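Side-chain contacts in threonine phosphate decarboxylase-like enzyme (Sulfurospirillum multivorans, PDB 6OUX), which decarboxylates L-serine O-phosphate to ethanolamine O-phosphate with the help of pyridoxal phosphate, supplying a linker precursor for norcobamide biosynthesis: residues D61-E66 and G279-R284; K89-S94 and L285-D290. All blocks are in the same frame, centred on the assembly; numbering follows the deposited sequence.

How the contacts relate
Contacts 1 and 2 illustrate how one short helix can be fixed by successive partners along its length. Helix 277-286 serves both: residues 279-284 reach helix 53-68 in contact 1, and the end of the helix with the turn that follows meets helix 84-95 in contact 2. The centres lie about 13 Å apart, and the segments alternate along the chain. A salt bridge joins the two directly, E66 OE2 to R288 NH2 at 2.9 Å, while L283 CD1 packs 3.8 Å from M91 SD and Y62 CD2 packs 3.7 Å from L285 CD1. Both contacts lie away from the substrate-binding residues N181, R355 and R369.

Contact 1 (D61-E66 and G279-R284); sequences DYIDRE and GEYCLR
Y281 reaches from helix 277-286 to helix 53-68 and bonds E66 there through its phenol oxygen. The polar part of the contact is this one hydrogen bond, donated by Y281 OH to E66 OE1 at 2.6 Å. E66 OE1 lies at the edge of the tyrosine ring, in its plane, whereas the hydroxyl meets the carboxylate from above, 46° out of the carboxylate plane. The carboxylate and ring planes also stand almost at right angles. The first torsion of Y281 (chi1 169°) swings CG away from the backbone N and sends the ring toward helix 53-68, spanning helices whose local axes pass 11.7 Å apart. Y62 CB lies beside the same hydroxyl, 3.7 Å from Y281 OH.

With OE2 held by R288, both oxygens of E66 are engaged, and the nearby positive charge probably keeps the group ionised.

Apolar packing is sparser. I63 CG1 lies 3.8 Å from Y281 CE2, approaching obliquely. The Y62 ring leads away, where it packs edge-to-face with F291 and carries R65 NH2 over the centre of one face, 3.7 Å above it.

Charge pairs within each helix flank the contact. R65 NH2 bonds D61 OD2, while R284 grips E280 side-on, NE and NH2 converging on OE2, which S82 also bonds. I63 additionally packs on Y73 of the second subunit, placing this side of helix 53-68 beside the dimer interface. Two helices crossing at 110° and bridged by one long tyrosine form a helix-helix contact in an enzyme of the aminotransferase class I and II family, consistent with the fold-type I architecture of pyridoxal-phosphate enzymes.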
loop_
_atom_site.group_PDB
_atom_site.type_symbol
_atom_site.label_atom_id
_atom_site.label_comp_id
_atom_site.label_asym_id
_atom_site.label_seq_id
_atom_site.Cartn_x
_atom_site.Cartn_y
_atom_site.Cartn_z
ATOM N N ASP A 61 11.123 -17.606 -8.874
ATOM C CA ASP A 61 11.640 -18.224 -10.077
ATOM C C ASP A 61 10.935 -17.653 -11.279
ATOM O O ASP A 61 11.598 -17.387 -12.250
ATOM C CB ASP A 61 11.482 -19.747 -10.021
ATOM C CG ASP A 61 12.048 -20.422 -11.212
ATOM O OD1 ASP A 61 13.282 -20.362 -11.412
ATOM O OD2 ASP A 61 11.254 -20.956 -11.945
ATOM N N TYR A 62 9.609 -17.447 -11.229
ATOM C CA TYR A 62 8.908 -16.755 -12.271
ATOM C C TYR A 62 9.379 -15.301 -12.452
ATOM O O TYR A 62 9.529 -14.811 -13.595
ATOM C CB TYR A 62 7.390 -16.783 -12.070
ATOM C CG TYR A 62 6.684 -18.017 -12.550
ATOM C CD1 TYR A 62 6.491 -19.132 -11.740
ATOM C CD2 TYR A 62 6.157 -18.053 -13.799
ATOM C CE1 TYR A 62 5.810 -20.231 -12.184
ATOM C CE2 TYR A 62 5.472 -19.143 -14.254
ATOM C CZ TYR A 62 5.317 -20.223 -13.451
ATOM O OH TYR A 62 4.631 -21.240 -13.961
ATOM N N ILE A 63 9.654 -14.626 -11.334
ATOM C CA ILE A 63 10.187 -13.281 -11.391
ATOM C C ILE A 63 11.575 -13.269 -12.110
ATOM O O ILE A 63 11.800 -12.476 -13.003
ATOM C CB ILE A 63 10.231 -12.659 -10.014
ATOM C CG1 ILE A 63 8.807 -12.459 -9.513
ATOM C CG2 ILE A 63 10.974 -11.330 -10.061
ATOM C CD1 ILE A 63 8.720 -11.947 -8.084
ATOM N N ASP A 64 12.465 -14.154 -11.693
ATOM C CA ASP A 64 13.772 -14.223 -12.250
ATOM C C ASP A 64 13.678 -14.456 -13.731
ATOM O O ASP A 64 14.340 -13.748 -14.498
ATOM C CB ASP A 64 14.562 -15.348 -11.597
ATOM C CG ASP A 64 16.007 -15.421 -12.055
ATOM O OD1 ASP A 64 16.542 -14.427 -12.529
ATOM O OD2 ASP A 64 16.619 -16.509 -11.938
ATOM N N ARG A 65 12.878 -15.451 -14.122
ATOM C CA ARG A 65 12.810 -15.885 -15.511
ATOM C C ARG A 65 12.069 -14.876 -16.371
ATOM O O ARG A 65 12.486 -14.608 -17.494
ATOM C CB ARG A 65 12.228 -17.311 -15.681
ATOM C CG ARG A 65 13.118 -18.464 -15.128
ATOM C CD ARG A 65 12.380 -19.818 -14.744
ATOM N NE ARG A 65 11.299 -19.808 -15.642
ATOM C CZ ARG A 65 10.005 -19.761 -15.450
ATOM N NH1 ARG A 65 9.368 -19.561 -16.541
ATOM N NH2 ARG A 65 9.348 -20.036 -14.333
ATOM N N GLU A 66 11.000 -14.320 -15.858
ATOM C CA GLU A 66 10.120 -13.471 -16.661
ATOM C C GLU A 66 10.383 -11.955 -16.550
ATOM O O GLU A 66 9.990 -11.193 -17.448
ATOM C CB GLU A 66 8.641 -13.727 -16.363
ATOM C CG GLU A 66 8.181 -15.159 -16.607
ATOM C CD GLU A 66 6.667 -15.343 -16.462
ATOM O OE1 GLU A 66 5.998 -14.453 -15.934
ATOM O OE2 GLU A 66 6.135 -16.419 -16.829
ATOM N N GLY A 279 3.342 -5.799 -7.369
ATOM C CA GLY A 279 2.087 -6.312 -6.867
ATOM C C GLY A 279 1.175 -6.787 -7.977
ATOM O O GLY A 279 0.616 -7.913 -7.902
ATOM N N GLU A 280 0.998 -5.921 -8.975
ATOM C CA GLU A 280 0.216 -6.247 -10.147
ATOM C C GLU A 280 0.726 -7.441 -10.909
ATOM O O GLU A 280 -0.081 -8.268 -11.276
ATOM C CB GLU A 280 0.121 -5.076 -11.103
ATOM C CG GLU A 280 -0.726 -5.397 -12.293
ATOM C CD GLU A 280 -0.953 -4.198 -13.198
ATOM O OE1 GLU A 280 -0.516 -3.059 -12.887
ATOM O OE2 GLU A 280 -1.546 -4.431 -14.252
ATOM N N TYR A 281 2.037 -7.499 -11.189
ATOM C CA TYR A 281 2.652 -8.642 -11.838
ATOM C C TYR A 281 2.228 -9.920 -11.070
ATOM O O TYR A 281 1.812 -10.917 -11.658
ATOM C CB TYR A 281 4.185 -8.548 -11.820
ATOM C CG TYR A 281 4.821 -9.843 -12.247
ATOM C CD1 TYR A 281 4.926 -10.169 -13.618
ATOM C CD2 TYR A 281 5.217 -10.800 -11.322
ATOM C CE1 TYR A 281 5.465 -11.391 -14.043
ATOM C CE2 TYR A 281 5.725 -12.044 -11.756
ATOM C CZ TYR A 281 5.839 -12.332 -13.106
ATOM O OH TYR A 281 6.361 -13.543 -13.543
ATOM N N CYS A 282 2.345 -9.870 -9.759
ATOM C CA CYS A 282 2.101 -11.065 -8.942
ATOM C C CYS A 282 0.638 -11.443 -8.975
ATOM O O CYS A 282 0.289 -12.614 -9.071
ATOM C CB CYS A 282 2.530 -10.828 -7.494
ATOM S SG CYS A 282 4.315 -10.893 -7.226
ATOM N N LEU A 283 -0.206 -10.438 -8.930
ATOM C CA LEU A 283 -1.636 -10.675 -8.980
ATOM C C LEU A 283 -2.041 -11.399 -10.277
ATOM O O LEU A 283 -2.850 -12.381 -10.241
ATOM C CB LEU A 283 -2.416 -9.375 -8.866
ATOM C CG LEU A 283 -3.853 -9.625 -8.466
ATOM C CD1 LEU A 283 -3.881 -9.707 -6.949
ATOM C CD2 LEU A 283 -4.792 -8.530 -8.970
ATOM N N ARG A 284 -1.481 -10.922 -11.391
ATOM C CA ARG A 284 -1.782 -11.502 -12.700
ATOM C C ARG A 284 -1.138 -12.865 -12.868
ATOM O O ARG A 284 -1.691 -13.730 -13.553
ATOM C CB ARG A 284 -1.335 -10.614 -13.815
ATOM C CG ARG A 284 -2.087 -9.304 -13.910
ATOM C CD ARG A 284 -1.521 -8.467 -15.071
ATOM N NE ARG A 284 -2.247 -7.224 -15.141
ATOM C CZ ARG A 284 -3.417 -7.058 -15.754
ATOM N NH1 ARG A 284 -3.990 -8.040 -16.460
ATOM N NH2 ARG A 284 -3.997 -5.874 -15.685
#

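Contact 2 (K89-S94 and L285-D290); sequences KVMAES and LFVRED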
loop_
_atom_site.group_PDB
_atom_site.type_symbol
_atom_site.label_atom_id
_atom_site.label_comp_id
_atom_site.label_asym_id
_atom_site.label_seq_id
_atom_site.Cartn_x
_atom_site.Cartn_y
_atom_site.Cartn_z
ATOM N N LYS A 89 -11.254 -7.444 -12.632
ATOM C CA LYS A 89 -11.423 -8.315 -13.762
ATOM C C LYS A 89 -10.395 -9.430 -13.819
ATOM O O LYS A 89 -10.733 -10.537 -14.172
ATOM C CB LYS A 89 -11.531 -7.514 -15.063
ATOM C CG LYS A 89 -12.917 -6.877 -15.169
ATOM C CD LYS A 89 -12.953 -5.603 -16.003
ATOM C CE LYS A 89 -14.318 -4.939 -15.901
ATOM N NZ LYS A 89 -14.172 -3.488 -15.624
ATOM N N VAL A 90 -9.159 -9.181 -13.404
ATOM C CA VAL A 90 -8.172 -10.249 -13.396
ATOM C C VAL A 90 -8.604 -11.323 -12.406
ATOM O O VAL A 90 -8.574 -12.487 -12.730
ATOM C CB VAL A 90 -6.755 -9.729 -13.130
ATOM C CG1 VAL A 90 -5.771 -10.866 -13.007
ATOM C CG2 VAL A 90 -6.318 -8.807 -14.263
ATOM N N MET A 91 -8.977 -10.927 -11.195
ATOM C CA MET A 91 -9.369 -11.870 -10.128
ATOM C C MET A 91 -10.683 -12.656 -10.484
ATOM O O MET A 91 -10.824 -13.835 -10.153
ATOM C CB MET A 91 -9.442 -11.139 -8.762
ATOM C CG MET A 91 -8.119 -10.546 -8.179
ATOM S SD MET A 91 -6.943 -11.870 -7.805
ATOM C CE MET A 91 -7.630 -12.368 -6.259
ATOM N N ALA A 92 -11.605 -12.035 -11.231
ATOM C CA ALA A 92 -12.905 -12.674 -11.534
ATOM C C ALA A 92 -12.840 -14.030 -12.249
ATOM O O ALA A 92 -13.587 -14.947 -11.912
ATOM C CB ALA A 92 -13.796 -11.733 -12.311
ATOM N N GLU A 93 -11.967 -14.109 -13.236
ATOM C CA GLU A 93 -11.606 -15.335 -13.912
ATOM C C GLU A 93 -11.386 -16.461 -12.905
ATOM O O GLU A 93 -12.227 -17.383 -12.797
ATOM C CB GLU A 93 -10.326 -15.072 -14.735
ATOM C CG GLU A 93 -9.612 -16.294 -15.308
ATOM C CD GLU A 93 -8.285 -15.911 -15.940
ATOM O OE1 GLU A 93 -8.257 -15.659 -17.174
ATOM O OE2 GLU A 93 -7.276 -15.834 -15.189
ATOM N N SER A 94 -10.303 -16.368 -12.127
ATOM C CA SER A 94 -9.923 -17.493 -11.274
ATOM C C SER A 94 -10.760 -17.656 -10.027
ATOM O O SER A 94 -10.822 -18.759 -9.509
ATOM C CB SER A 94 -8.454 -17.452 -10.911
ATOM O OG SER A 94 -8.145 -16.287 -10.216
ATOM N N LEU A 285 -0.006 -13.076 -12.226
ATOM C CA LEU A 285 0.578 -14.383 -12.176
ATOM C C LEU A 285 -0.339 -15.376 -11.474
ATOM O O LEU A 285 -0.647 -16.449 -11.991
ATOM C CB LEU A 285 1.928 -14.292 -11.460
ATOM C CG LEU A 285 2.723 -15.582 -11.447
ATOM C CD1 LEU A 285 3.214 -15.931 -12.860
ATOM C CD2 LEU A 285 3.851 -15.358 -10.481
ATOM N N PHE A 286 -0.805 -14.980 -10.297
ATOM C CA PHE A 286 -1.511 -15.864 -9.353
ATOM C C PHE A 286 -2.787 -16.425 -9.911
ATOM O O PHE A 286 -3.268 -17.420 -9.382
ATOM C CB PHE A 286 -1.839 -15.123 -8.047
ATOM C CG PHE A 286 -0.648 -14.740 -7.225
ATOM C CD1 PHE A 286 0.624 -15.251 -7.458
ATOM C CD2 PHE A 286 -0.805 -13.809 -6.187
ATOM C CE1 PHE A 286 1.701 -14.841 -6.666
ATOM C CE2 PHE A 286 0.259 -13.397 -5.413
ATOM C CZ PHE A 286 1.500 -13.934 -5.630
ATOM N N VAL A 287 -3.290 -15.858 -11.010
ATOM C CA VAL A 287 -4.499 -16.393 -11.671
ATOM C C VAL A 287 -4.280 -17.060 -13.020
ATOM O O VAL A 287 -5.229 -17.574 -13.645
ATOM C CB VAL A 287 -5.633 -15.322 -11.669
ATOM C CG1 VAL A 287 -5.850 -14.812 -10.244
ATOM C CG2 VAL A 287 -5.341 -14.150 -12.592
ATOM N N ARG A 288 -3.034 -17.150 -13.474
ATOM C CA ARG A 288 -2.755 -17.909 -14.689
ATOM C C ARG A 288 -2.892 -19.391 -14.401
ATOM O O ARG A 288 -2.407 -19.880 -13.396
ATOM C CB ARG A 288 -1.370 -17.626 -15.227
ATOM C CG ARG A 288 -1.359 -16.707 -16.434
ATOM C CD ARG A 288 -0.131 -15.872 -16.418
ATOM N NE ARG A 288 1.047 -16.680 -16.548
ATOM C CZ ARG A 288 2.288 -16.219 -16.455
ATOM N NH1 ARG A 288 2.528 -14.958 -16.152
ATOM N NH2 ARG A 288 3.299 -17.043 -16.639
ATOM N N GLU A 289 -3.568 -20.097 -15.300
ATOM C CA GLU A 289 -3.659 -21.559 -15.322
ATOM C C GLU A 289 -2.337 -22.309 -15.130
ATOM O O GLU A 289 -2.267 -23.275 -14.357
ATOM C CB GLU A 289 -4.301 -21.997 -16.666
ATOM C CG GLU A 289 -4.348 -23.502 -16.916
ATOM C CD GLU A 289 -3.114 -24.050 -17.630
ATOM O OE1 GLU A 289 -2.746 -23.500 -18.703
ATOM O OE2 GLU A 289 -2.520 -25.041 -17.125
ATOM N N ASP A 290 -1.336 -21.950 -15.919
ATOM C CA ASP A 290 -0.041 -22.636 -15.889
ATOM C C ASP A 290 0.743 -22.419 -14.560
ATOM O O ASP A 290 1.371 -23.332 -14.007
ATOM C CB ASP A 290 0.817 -22.206 -17.086
ATOM C CG ASP A 290 0.954 -20.653 -17.229
ATOM O OD1 ASP A 290 -0.056 -19.913 -17.236
ATOM O OD2 ASP A 290 2.089 -20.168 -17.373
#
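V287 inserts its branched side chain against helix 84-95 in a mainly apolar helix-to-turn contact of the aminotransferase-like fold, at the junction where helix 277-286 gives way to helix 289-314. The backbones come closest at S94 and V287, whose CA atoms are 5.5 Å apart. V287 takes nearly all of the contact on its side, while V90, M91, E93 and S94 receive it from successive turns of the helix.

Each methyl of V287 has its own neighbours. CG1 faces the sulfur of M91, 4.0 Å from SD, where the methionine chain bends at both chi2 and chi3. M91 then continues inward to I102 and I104 on strand 102-105, so the valine joins a hydrophobic layer against the large sheet. The CB of S94 backs this side of V287, 3.6 Å from its CB.

On the more exposed side the contact turns polar without forming a bond. The extended E93 chain crosses V287 obliquely, and its OE2 lies 3.1 Å from V287 O; as both are acceptors, the pair is probably unfavourable unless the carboxylate is protonated.

The turn is held by its own bond, R288 N to L285 O at 2.9 Å. R288 occupies the N-cap position of helix 289-314, and its guanidinium, with L285 CD1 over one face, makes a weak, nearly straight pair of bonds to D290. The other methyl of V287, CG2, stands between the backbone N and the carbonyl carbon (chi1 of CG1 -53°) and presses on V90 CG1 at 3.3 Å, tighter than usual for two carbons.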